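Local coordinates for protein sensor-type histidine kinase PrrB (Mycobacterium tuberculosis, PDB 1YSR) that probably autophosphorylates on a histidine with ATP as the sensor kinase of a two-component system, the piece present here being its C-terminal ATP-binding domain, at residues A[6-11]-A[45-50]; A[15-20]-A[67-72]; A[51-56]-A[117-122]; A[121-124]-A[129-132]. One frame throughout, in Å; residues are numbered along the deposited sequence.

Contact 1. Residues A[6-11]-A[45-50]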
loop_
_atom_site.group_PDB
_atom_site.type_symbol
_atom_site.label_atom_id
_atom_site.label_comp_id
_atom_site.label_asym_id
_atom_site.label_seq_id
_atom_site.Cartn_x
_atom_site.Cartn_y
_atom_site.Cartn_z
ATOM N N VAL A 6 0.379 7.438 5.452
ATOM C CA VAL A 6 1.769 7.311 4.951
ATOM C C VAL A 6 1.720 7.460 3.433
ATOM O O VAL A 6 0.622 7.480 2.857
ATOM C CB VAL A 6 2.366 5.951 5.274
ATOM C CG1 VAL A 6 2.408 5.750 6.823
ATOM C CG2 VAL A 6 1.584 4.825 4.601
ATOM N N PRO A 7 2.889 7.585 2.788
ATOM C CA PRO A 7 2.939 7.699 1.338
ATOM C C PRO A 7 2.319 6.456 0.728
ATOM O O PRO A 7 2.603 5.357 1.179
ATOM C CB PRO A 7 4.466 7.749 1.054
ATOM C CG PRO A 7 5.039 8.394 2.291
ATOM C CD PRO A 7 4.257 7.617 3.359
ATOM N N VAL A 8 1.455 6.631 -0.262
ATOM C CA VAL A 8 0.843 5.519 -0.982
ATOM C C VAL A 8 0.958 5.761 -2.464
ATOM O O VAL A 8 0.484 6.738 -2.962
ATOM C CB VAL A 8 -0.667 5.383 -0.660
ATOM C CG1 VAL A 8 -1.152 4.126 -1.302
ATOM C CG2 VAL A 8 -0.906 5.259 0.848
ATOM N N ASP A 9 1.585 4.833 -3.181
ATOM C CA ASP A 9 1.592 4.907 -4.647
ATOM C C ASP A 9 0.281 4.329 -5.128
ATOM O O ASP A 9 0.127 3.119 -5.131
ATOM C CB ASP A 9 2.766 4.090 -5.204
ATOM C CG ASP A 9 2.825 4.109 -6.741
ATOM O OD1 ASP A 9 1.797 4.359 -7.421
ATOM O OD2 ASP A 9 3.906 3.777 -7.264
ATOM N N ILE A 10 -0.664 5.204 -5.446
ATOM C CA ILE A 10 -2.034 4.793 -5.806
ATOM C C ILE A 10 -2.021 3.931 -7.049
ATOM O O ILE A 10 -2.815 2.953 -7.236
ATOM C CB ILE A 10 -2.923 6.078 -6.096
ATOM C CG1 ILE A 10 -3.167 6.855 -4.801
ATOM C CG2 ILE A 10 -4.242 5.693 -6.751
ATOM C CD1 ILE A 10 -3.752 5.964 -3.637
ATOM N N THR A 11 -1.114 4.312 -7.955
ATOM C CA THR A 11 -0.992 3.623 -9.216
ATOM C C THR A 11 -0.551 2.171 -9.037
ATOM O O THR A 11 -1.167 1.247 -9.613
ATOM C CB THR A 11 -0.069 4.460 -10.157
ATOM O OG1 THR A 11 -0.579 5.803 -10.212
ATOM C CG2 THR A 11 -0.084 3.848 -11.532
ATOM N N ALA A 45 -4.125 0.237 3.580
ATOM C CA ALA A 45 -5.056 -0.885 3.751
ATOM C C ALA A 45 -6.505 -0.425 3.397
ATOM O O ALA A 45 -7.223 -1.116 2.707
ATOM C CB ALA A 45 -5.025 -1.427 5.176
ATOM N N GLY A 46 -6.854 0.782 3.809
ATOM C CA GLY A 46 -8.233 1.294 3.597
ATOM C C GLY A 46 -8.422 1.577 2.107
ATOM O O GLY A 46 -9.473 1.256 1.553
ATOM N N LEU A 47 -7.403 2.170 1.459
ATOM C CA LEU A 47 -7.563 2.464 -0.001
ATOM C C LEU A 47 -7.706 1.166 -0.803
ATOM O O LEU A 47 -8.570 1.042 -1.703
ATOM C CB LEU A 47 -6.418 3.315 -0.524
ATOM C CG LEU A 47 -6.459 4.728 0.039
ATOM C CD1 LEU A 47 -5.170 5.399 -0.209
ATOM C CD2 LEU A 47 -7.680 5.554 -0.498
ATOM N N ARG A 48 -6.861 0.207 -0.462
ATOM C CA ARG A 48 -6.924 -1.085 -1.152
ATOM C C ARG A 48 -8.264 -1.733 -0.917
ATOM O O ARG A 48 -8.856 -2.317 -1.823
ATOM C CB ARG A 48 -5.776 -1.997 -0.716
ATOM C CG ARG A 48 -5.832 -3.429 -1.328
ATOM C CD ARG A 48 -5.785 -3.455 -2.896
ATOM N NE ARG A 48 -6.018 -4.853 -3.248
ATOM C CZ ARG A 48 -5.035 -5.740 -3.416
ATOM N NH1 ARG A 48 -5.327 -7.007 -3.633
ATOM N NH2 ARG A 48 -3.786 -5.341 -3.398
ATOM N N LEU A 49 -8.751 -1.693 0.322
ATOM C CA LEU A 49 -10.044 -2.284 0.609
ATOM C C LEU A 49 -11.214 -1.648 -0.213
ATOM O O LEU A 49 -12.139 -2.386 -0.681
ATOM C CB LEU A 49 -10.333 -2.118 2.092
ATOM C CG LEU A 49 -11.675 -2.609 2.642
ATOM C CD1 LEU A 49 -11.808 -4.078 2.523
ATOM C CD2 LEU A 49 -11.780 -2.106 4.112
ATOM N N ALA A 50 -11.178 -0.324 -0.343
ATOM C CA ALA A 50 -12.195 0.445 -1.123
ATOM C C ALA A 50 -12.187 -0.100 -2.562
ATOM O O ALA A 50 -13.263 -0.409 -3.148
ATOM C CB ALA A 50 -11.866 1.919 -1.079
#
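V8 points its side chain from the short strand 6-9 at helix 44-61, where CG1 lies 4.4 Å from CD1 of L47. Strand 6-9 pairs antiparallel with strand 39-42 through V6 with G42 and V8 with I40; the V8 side chain also touches P44 at the start of helix 44-61. D9 then ends the strand and serves as N-cap of helix 10-24: its OD1 accepts the hydrogen bond from the backbone N of D12, which satisfies an amide of the first helical turn. Strand 6-9, helix 10-24, strand 39-42 and helix 44-61 are parts of the Bergerat-type ATPase fold shared with DNA gyrase B and HSP90, with both helices on one face of its main sheet. At I10 the backbone has entered the helix, and the ethyl branch is what reaches across. With CG1 beside the backbone N (chi1 -69°) and the chain bent again at chi2 (-53°), CD1 is carried to 3.8 Å from CD1 of L47, the two side chains crossing at about a right angle. A single methyl of L47 thus receives both V8 and I10. L47 also touches I40, L13 and H126, which surround the leucine with mostly apolar neighbours. T11 follows with its hydroxyl directed elsewhere: OG1 is hydrogen-bonded to P36 O and C38 N and ties the first turn of helix 10-24 to the chain leading into strand 39-42. Facing another way on helix 44-61, R48 is salt-bridged to D52 and, on helix 10-24, to D20.

Contact 2. Residues A[15-20]-A[67-72]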
loop_
_atom_site.group_PDB
_atom_site.type_symbol
_atom_site.label_atom_id
_atom_site.label_comp_id
_atom_site.label_asym_id
_atom_site.label_seq_id
_atom_site.Cartn_x
_atom_site.Cartn_y
_atom_site.Cartn_z
ATOM N N ASP A 15 -2.532 -1.468 -9.646
ATOM C CA ASP A 15 -1.877 -2.524 -10.455
ATOM C C ASP A 15 -1.949 -3.821 -9.653
ATOM O O ASP A 15 -2.347 -4.830 -10.186
ATOM C CB ASP A 15 -0.446 -2.148 -10.801
ATOM C CG ASP A 15 0.113 -2.932 -12.015
ATOM O OD1 ASP A 15 -0.661 -3.597 -12.757
ATOM O OD2 ASP A 15 1.334 -2.834 -12.208
ATOM N N ARG A 16 -1.597 -3.787 -8.361
ATOM C CA ARG A 16 -1.678 -4.995 -7.533
ATOM C C ARG A 16 -3.088 -5.434 -7.327
ATOM O O ARG A 16 -3.358 -6.617 -7.303
ATOM C CB ARG A 16 -1.028 -4.861 -6.133
ATOM C CG ARG A 16 0.442 -4.421 -6.112
ATOM C CD ARG A 16 0.968 -4.334 -4.631
ATOM N NE ARG A 16 0.149 -3.532 -3.700
ATOM C CZ ARG A 16 0.340 -2.238 -3.387
ATOM N NH1 ARG A 16 1.314 -1.522 -3.926
ATOM N NH2 ARG A 16 -0.471 -1.646 -2.517
ATOM N N ALA A 17 -4.005 -4.480 -7.109
ATOM C CA ALA A 17 -5.381 -4.859 -6.908
ATOM C C ALA A 17 -5.895 -5.640 -8.120
ATOM O O ALA A 17 -6.659 -6.595 -7.972
ATOM C CB ALA A 17 -6.235 -3.603 -6.692
ATOM N N ALA A 18 -5.532 -5.168 -9.299
ATOM C CA ALA A 18 -6.103 -5.781 -10.523
ATOM C C ALA A 18 -5.492 -7.187 -10.653
ATOM O O ALA A 18 -6.179 -8.145 -10.948
ATOM C CB ALA A 18 -5.771 -4.950 -11.708
ATOM N N HIS A 19 -4.194 -7.312 -10.368
ATOM C CA HIS A 19 -3.509 -8.611 -10.482
ATOM C C HIS A 19 -4.101 -9.614 -9.520
ATOM O O HIS A 19 -4.366 -10.768 -9.890
ATOM C CB HIS A 19 -1.998 -8.446 -10.273
ATOM C CG HIS A 19 -1.294 -7.854 -11.461
ATOM N ND1 HIS A 19 -1.121 -8.551 -12.645
ATOM C CD2 HIS A 19 -0.725 -6.638 -11.658
ATOM C CE1 HIS A 19 -0.479 -7.786 -13.514
ATOM N NE2 HIS A 19 -0.216 -6.626 -12.937
ATOM N N ASP A 20 -4.308 -9.192 -8.270
ATOM C CA ASP A 20 -4.902 -10.057 -7.267
ATOM C C ASP A 20 -6.335 -10.404 -7.588
ATOM O O ASP A 20 -6.729 -11.542 -7.364
ATOM C CB ASP A 20 -4.862 -9.445 -5.864
ATOM C CG ASP A 20 -3.443 -9.277 -5.320
ATOM O OD1 ASP A 20 -2.491 -9.804 -5.907
ATOM O OD2 ASP A 20 -3.280 -8.575 -4.280
ATOM N N VAL A 67 -13.419 -5.089 -16.089
ATOM C CA VAL A 67 -13.159 -3.985 -15.159
ATOM C C VAL A 67 -11.830 -3.316 -15.511
ATOM O O VAL A 67 -10.829 -4.008 -15.791
ATOM C CB VAL A 67 -13.074 -4.508 -13.687
ATOM C CG1 VAL A 67 -12.567 -3.389 -12.743
ATOM C CG2 VAL A 67 -14.431 -5.075 -13.244
ATOM N N GLN A 68 -11.798 -1.992 -15.499
ATOM C CA GLN A 68 -10.577 -1.245 -15.724
ATOM C C GLN A 68 -10.431 -0.289 -14.596
ATOM O O GLN A 68 -11.400 0.474 -14.288
ATOM C CB GLN A 68 -10.692 -0.408 -17.016
ATOM C CG GLN A 68 -10.694 -1.319 -18.259
ATOM C CD GLN A 68 -10.893 -0.529 -19.560
ATOM O OE1 GLN A 68 -11.246 0.667 -19.553
ATOM N NE2 GLN A 68 -10.640 -1.190 -20.665
ATOM N N LEU A 69 -9.238 -0.304 -14.008
ATOM C CA LEU A 69 -8.857 0.645 -12.956
ATOM C C LEU A 69 -8.029 1.751 -13.617
ATOM O O LEU A 69 -7.216 1.501 -14.527
ATOM C CB LEU A 69 -7.982 -0.067 -11.931
ATOM C CG LEU A 69 -8.596 -1.360 -11.389
ATOM C CD1 LEU A 69 -7.668 -2.120 -10.341
ATOM C CD2 LEU A 69 -10.074 -1.149 -10.851
ATOM N N SER A 70 -8.171 2.966 -13.119
ATOM C CA SER A 70 -7.324 4.063 -13.601
ATOM C C SER A 70 -7.062 5.098 -12.533
ATOM O O SER A 70 -7.836 5.220 -11.605
ATOM C CB SER A 70 -7.932 4.759 -14.796
ATOM O OG SER A 70 -9.249 5.231 -14.556
ATOM N N ALA A 71 -6.001 5.881 -12.738
ATOM C CA ALA A 71 -5.698 7.034 -11.891
ATOM C C ALA A 71 -5.215 8.147 -12.786
ATOM O O ALA A 71 -4.323 7.944 -13.651
ATOM C CB ALA A 71 -4.617 6.672 -10.864
ATOM N N VAL A 72 -5.826 9.313 -12.573
ATOM C CA VAL A 72 -5.529 10.542 -13.310
ATOM C C VAL A 72 -5.090 11.567 -12.257
ATOM O O VAL A 72 -5.854 11.861 -11.324
ATOM C CB VAL A 72 -6.807 11.020 -14.035
ATOM C CG1 VAL A 72 -6.659 12.446 -14.578
ATOM C CG2 VAL A 72 -7.170 10.059 -15.171
#
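L69 reaches from strand 66-74 to helix 10-24 with one branch, and CD1 is the atom that does the touching. It comes 3.7 Å from CB of A18 and 4.2 Å from CB of A17, so a single leucine methyl meets two successive alanine methyls of the helix. The same CD1 lies 3.9 Å from the backbone N of A18, close enough to rest against the main chain. Such an approach is possible because both helical residues carry only a methyl on this side; the CA atoms of A18 and L69 are 7.4 Å apart. L69 holds CG beside its own backbone N (chi1 -52°) and then runs extended through chi2 (179°), which sends CD1 straight out from the sheet. Around these three residues, V30 of the adjoining strand packs on A18, I82 of strand 77-84 packs on L69, and V51 of helix 44-61 packs on A17. The strand itself is fixed by main-chain hydrogen bonds from L69 to S31 and V33, while the backbone N of A71 bonds to S35 OG. The salt bridge of R16 NH1 with D12 OD2 is internal to helix 10-24, whereas that of D20 OD2 with R48 NH1 joins it to helix 44-61 in the helical layer of this α/β sandwich. No hydrogen bond joins the two segments, so the contact is one of dispersion and hydrophobic burial, and its closeness depends on the fit of one branched side chain against small ones.

Contact 3. Residues A[51-56]-A[117-122]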
loop_
_atom_site.group_PDB
_atom_site.type_symbol
_atom_site.label_atom_id
_atom_site.label_comp_id
_atom_site.label_asym_id
_atom_site.label_seq_id
_atom_site.Cartn_x
_atom_site.Cartn_y
_atom_site.Cartn_z
ATOM N N VAL A 51 -10.992 -0.225 -3.118
ATOM C CA VAL A 51 -10.831 -0.756 -4.501
ATOM C C VAL A 51 -11.312 -2.185 -4.601
ATOM O O VAL A 51 -12.037 -2.544 -5.524
ATOM C CB VAL A 51 -9.382 -0.573 -5.000
ATOM C CG1 VAL A 51 -9.219 -1.224 -6.345
ATOM C CG2 VAL A 51 -9.043 0.932 -5.128
ATOM N N ASP A 52 -10.896 -3.034 -3.644
ATOM C CA ASP A 52 -11.359 -4.404 -3.568
ATOM C C ASP A 52 -12.870 -4.476 -3.532
ATOM O O ASP A 52 -13.447 -5.301 -4.236
ATOM C CB ASP A 52 -10.803 -5.130 -2.296
ATOM C CG ASP A 52 -9.304 -5.420 -2.367
ATOM O OD1 ASP A 52 -8.715 -5.286 -3.446
ATOM O OD2 ASP A 52 -8.688 -5.798 -1.306
ATOM N N ASN A 53 -13.501 -3.637 -2.706
ATOM C CA ASN A 53 -14.927 -3.656 -2.542
ATOM C C ASN A 53 -15.624 -3.262 -3.881
ATOM O O ASN A 53 -16.675 -3.821 -4.246
ATOM C CB ASN A 53 -15.319 -2.685 -1.428
ATOM C CG ASN A 53 -16.785 -2.798 -1.028
ATOM O OD1 ASN A 53 -17.518 -1.816 -1.045
ATOM N ND2 ASN A 53 -17.211 -3.997 -0.611
ATOM N N ALA A 54 -15.066 -2.248 -4.541
ATOM C CA ALA A 54 -15.616 -1.747 -5.824
ATOM C C ALA A 54 -15.543 -2.868 -6.874
ATOM O O ALA A 54 -16.532 -3.127 -7.586
ATOM C CB ALA A 54 -14.845 -0.544 -6.269
ATOM N N ILE A 55 -14.393 -3.557 -6.971
ATOM C CA ILE A 55 -14.319 -4.732 -7.882
ATOM C C ILE A 55 -15.303 -5.827 -7.527
ATOM O O ILE A 55 -15.964 -6.369 -8.385
ATOM C CB ILE A 55 -12.914 -5.266 -7.924
ATOM C CG1 ILE A 55 -11.949 -4.178 -8.443
ATOM C CG2 ILE A 55 -12.826 -6.522 -8.778
ATOM C CD1 ILE A 55 -10.422 -4.532 -8.284
ATOM N N ALA A 56 -15.452 -6.125 -6.230
ATOM C CA ALA A 56 -16.345 -7.165 -5.832
ATOM C C ALA A 56 -17.792 -6.848 -6.131
ATOM O O ALA A 56 -18.557 -7.705 -6.588
ATOM C CB ALA A 56 -16.124 -7.507 -4.330
ATOM N N ALA A 117 -20.788 1.492 0.719
ATOM C CA ALA A 117 -20.534 2.334 1.886
ATOM C C ALA A 117 -19.095 2.292 2.375
ATOM O O ALA A 117 -18.625 3.290 2.949
ATOM C CB ALA A 117 -21.425 1.964 3.024
ATOM N N LEU A 118 -18.418 1.148 2.174
ATOM C CA LEU A 118 -16.985 1.034 2.562
ATOM C C LEU A 118 -16.163 1.996 1.764
ATOM O O LEU A 118 -15.288 2.684 2.293
ATOM C CB LEU A 118 -16.419 -0.377 2.375
ATOM C CG LEU A 118 -16.557 -1.464 3.453
ATOM C CD1 LEU A 118 -15.810 -2.743 3.002
ATOM C CD2 LEU A 118 -16.054 -0.968 4.802
ATOM N N VAL A 119 -16.465 2.068 0.477
ATOM C CA VAL A 119 -15.819 2.988 -0.406
ATOM C C VAL A 119 -16.036 4.423 0.050
ATOM O O VAL A 119 -15.096 5.198 0.187
ATOM C CB VAL A 119 -16.301 2.783 -1.850
ATOM C CG1 VAL A 119 -15.617 3.742 -2.763
ATOM C CG2 VAL A 119 -16.026 1.353 -2.310
ATOM N N ALA A 120 -17.301 4.820 0.283
ATOM C CA ALA A 120 -17.553 6.167 0.761
ATOM C C ALA A 120 -16.832 6.498 2.063
ATOM O O ALA A 120 -16.291 7.593 2.229
ATOM C CB ALA A 120 -19.090 6.404 0.903
ATOM N N GLN A 121 -16.821 5.541 2.980
ATOM C CA GLN A 121 -16.160 5.714 4.263
ATOM C C GLN A 121 -14.661 6.030 4.071
ATOM O O GLN A 121 -14.107 6.932 4.685
ATOM C CB GLN A 121 -16.313 4.437 5.070
ATOM C CG GLN A 121 -15.944 4.529 6.546
ATOM C CD GLN A 121 -15.573 3.163 7.115
ATOM O OE1 GLN A 121 -14.558 3.029 7.798
ATOM N NE2 GLN A 121 -16.374 2.150 6.819
ATOM N N GLN A 122 -14.007 5.223 3.258
ATOM C CA GLN A 122 -12.573 5.477 2.951
ATOM C C GLN A 122 -12.322 6.820 2.252
ATOM O O GLN A 122 -11.371 7.568 2.586
ATOM C CB GLN A 122 -11.999 4.258 2.205
ATOM C CG GLN A 122 -11.918 3.033 3.060
ATOM C CD GLN A 122 -10.972 3.285 4.241
ATOM O OE1 GLN A 122 -9.959 3.980 4.105
ATOM N NE2 GLN A 122 -11.343 2.781 5.391
HETATM O O HOH W 1 -19.345 -1.700 0.939
#
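N53 faces L118 and V119 where two helices of the Bergerat ATPase fold run nearly antiparallel, with short-segment axes 8.9 Å apart and 154° between their directions. Helix 44-61 carries an N-x-x-x-N pattern at N53 and N57, consistent with the N box of histidine kinases, and helix 117-125 follows a glycine-rich run resembling the G2 box. By van der Waals contact, methyl and methylene groups of helix 117-125 close on the N53 amide. V119 CG2 lies 3.7 Å from N53 OD1, and 4.3 Å from the backbone N of A54. L118 meets the amide with CB and CD1, the N53 and L118 side chains crossing at about a right angle; CD1 is 4.1 Å from both CG and ND2 of N53. L142 of strand 140-147 packs under A54 and V119, closing the sheet side of the interface. Among polar contacts, ND2 of N53 is hydrogen-bonded to S102 OG; a weak bond also reaches S150 of the second subunit. A bound Tris molecule, probably from the crystallisation liquor, sits about 6 Å from this side chain. With its CG turned anti to the main-chain N (chi1 -171°), N53 extends toward helix 117-125. ND2 being held by S102 and OD1 by a water, the rotation of the amide is probably fixed; that water donates to N53 OD1 at 2.7 Å and accepts from the backbone N of L118 at 3.2 Å.

Contact 4. Residues A[121-124]-A[129-132]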
loop_
_atom_site.group_PDB
_atom_site.type_symbol
_atom_site.label_atom_id
_atom_site.label_comp_id
_atom_site.label_asym_id
_atom_site.label_seq_id
_atom_site.Cartn_x
_atom_site.Cartn_y
_atom_site.Cartn_z
ATOM N N GLN A 121 -16.821 5.541 2.980
ATOM C CA GLN A 121 -16.160 5.714 4.263
ATOM C C GLN A 121 -14.661 6.030 4.071
ATOM O O GLN A 121 -14.107 6.932 4.685
ATOM C CB GLN A 121 -16.313 4.437 5.070
ATOM C CG GLN A 121 -15.944 4.529 6.546
ATOM C CD GLN A 121 -15.573 3.163 7.115
ATOM O OE1 GLN A 121 -14.558 3.029 7.798
ATOM N NE2 GLN A 121 -16.374 2.150 6.819
ATOM N N GLN A 122 -14.007 5.223 3.258
ATOM C CA GLN A 122 -12.573 5.477 2.951
ATOM C C GLN A 122 -12.322 6.820 2.252
ATOM O O GLN A 122 -11.371 7.568 2.586
ATOM C CB GLN A 122 -11.999 4.258 2.205
ATOM C CG GLN A 122 -11.918 3.033 3.060
ATOM C CD GLN A 122 -10.972 3.285 4.241
ATOM O OE1 GLN A 122 -9.959 3.980 4.105
ATOM N NE2 GLN A 122 -11.343 2.781 5.391
ATOM N N ALA A 123 -13.181 7.189 1.297
ATOM C CA ALA A 123 -13.059 8.450 0.626
ATOM C C ALA A 123 -13.124 9.608 1.637
ATOM O O ALA A 123 -12.310 10.546 1.588
ATOM C CB ALA A 123 -14.107 8.579 -0.445
ATOM N N GLN A 124 -14.071 9.518 2.562
ATOM C CA GLN A 124 -14.266 10.555 3.566
ATOM C C GLN A 124 -13.065 10.650 4.525
ATOM O O GLN A 124 -12.597 11.754 4.800
ATOM C CB GLN A 124 -15.590 10.372 4.313
ATOM C CG GLN A 124 -16.786 11.167 3.675
ATOM C CD GLN A 124 -17.645 10.369 2.657
ATOM O OE1 GLN A 124 -17.291 10.264 1.477
ATOM N NE2 GLN A 124 -18.797 9.851 3.108
ATOM N N THR A 129 -14.109 12.374 -2.008
ATOM C CA THR A 129 -15.483 11.952 -2.258
ATOM C C THR A 129 -15.509 10.689 -3.105
ATOM O O THR A 129 -14.540 10.415 -3.807
ATOM C CB THR A 129 -16.234 13.033 -3.022
ATOM O OG1 THR A 129 -15.533 13.319 -4.254
ATOM C CG2 THR A 129 -16.267 14.324 -2.183
ATOM N N ALA A 130 -16.583 9.901 -2.961
ATOM C CA ALA A 130 -16.839 8.783 -3.867
ATOM C C ALA A 130 -18.170 9.057 -4.591
ATOM O O ALA A 130 -19.124 9.519 -3.985
ATOM C CB ALA A 130 -16.908 7.517 -3.102
ATOM N N SER A 131 -18.214 8.795 -5.888
ATOM C CA SER A 131 -19.479 8.948 -6.600
ATOM C C SER A 131 -19.569 7.963 -7.723
ATOM O O SER A 131 -18.569 7.340 -8.117
ATOM C CB SER A 131 -19.590 10.355 -7.113
ATOM O OG SER A 131 -18.475 10.616 -7.892
ATOM N N LEU A 132 -20.786 7.837 -8.244
ATOM C CA LEU A 132 -21.042 6.946 -9.380
ATOM C C LEU A 132 -21.431 7.726 -10.633
ATOM O O LEU A 132 -22.132 8.784 -10.590
ATOM C CB LEU A 132 -22.139 5.966 -9.008
ATOM C CG LEU A 132 -21.698 4.761 -8.159
ATOM C CD1 LEU A 132 -22.821 4.181 -7.384
ATOM C CD2 LEU A 132 -21.068 3.664 -9.074
#
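A backbone hydrogen bond pairs T129 with R145 of the neighbouring strand, and the methyl of A123 packs over the T129 carbonyl carbon. CB of A123 lies 3.7 Å from C of T129 and 3.8 Å from N of A130, so the methyl sits over the peptide link between the two strand residues. It also meets a second methyl, with A130 CB 4.0 Å away. A123 and A130 both direct their side chains into the interface, and their small size probably helps helix 117-125 come down close upon the strand; the short turn between them contributes to the 5.1 Å spacing of the CA atoms of A123 and T129. Here the helix turns back within a few residues into strand 129-134, an outermost strand of the mixed sheet in this ATPase fold, which pairs antiparallel with strand 140-147. At the end of the helix, H126 ND1 donates to Q122 O. Farther into the core A130 packs on L144 and F98. Q124 is bent at both chi1 (-92°) and chi2 (93°), which brings OE1 to 4.5 Å from CA of T129. The T129 side chain points away from the helix and touches R145, and a glycerol molecule, probably from the crystallisation liquor, lies about 5 Å from it.

Contact 3 lies between two helices of the layer on one face of the mixed sheet; contacts 2 and 4 join that layer to the sheet at strands 66-74 and 129-134, and contact 1 brings the small two-stranded sheet and the start of helix 10-24 against helix 44-61. Helix 10-24 is common to contacts 1 and 2, helix 44-61 to contacts 1 and 3. Contact 2 interleaves with contacts 1 and 3 along the chain; contact 4 begins where contact 3 ends, sharing Q121 and Q122 on helix 117-125. Centres of contacts 3 and 4 are 8 Å apart, those of contacts 2 and 4 about 17 Å. Helix 44-61 therefore links the N-terminal elements to the C-terminal part of the ATP-binding domain.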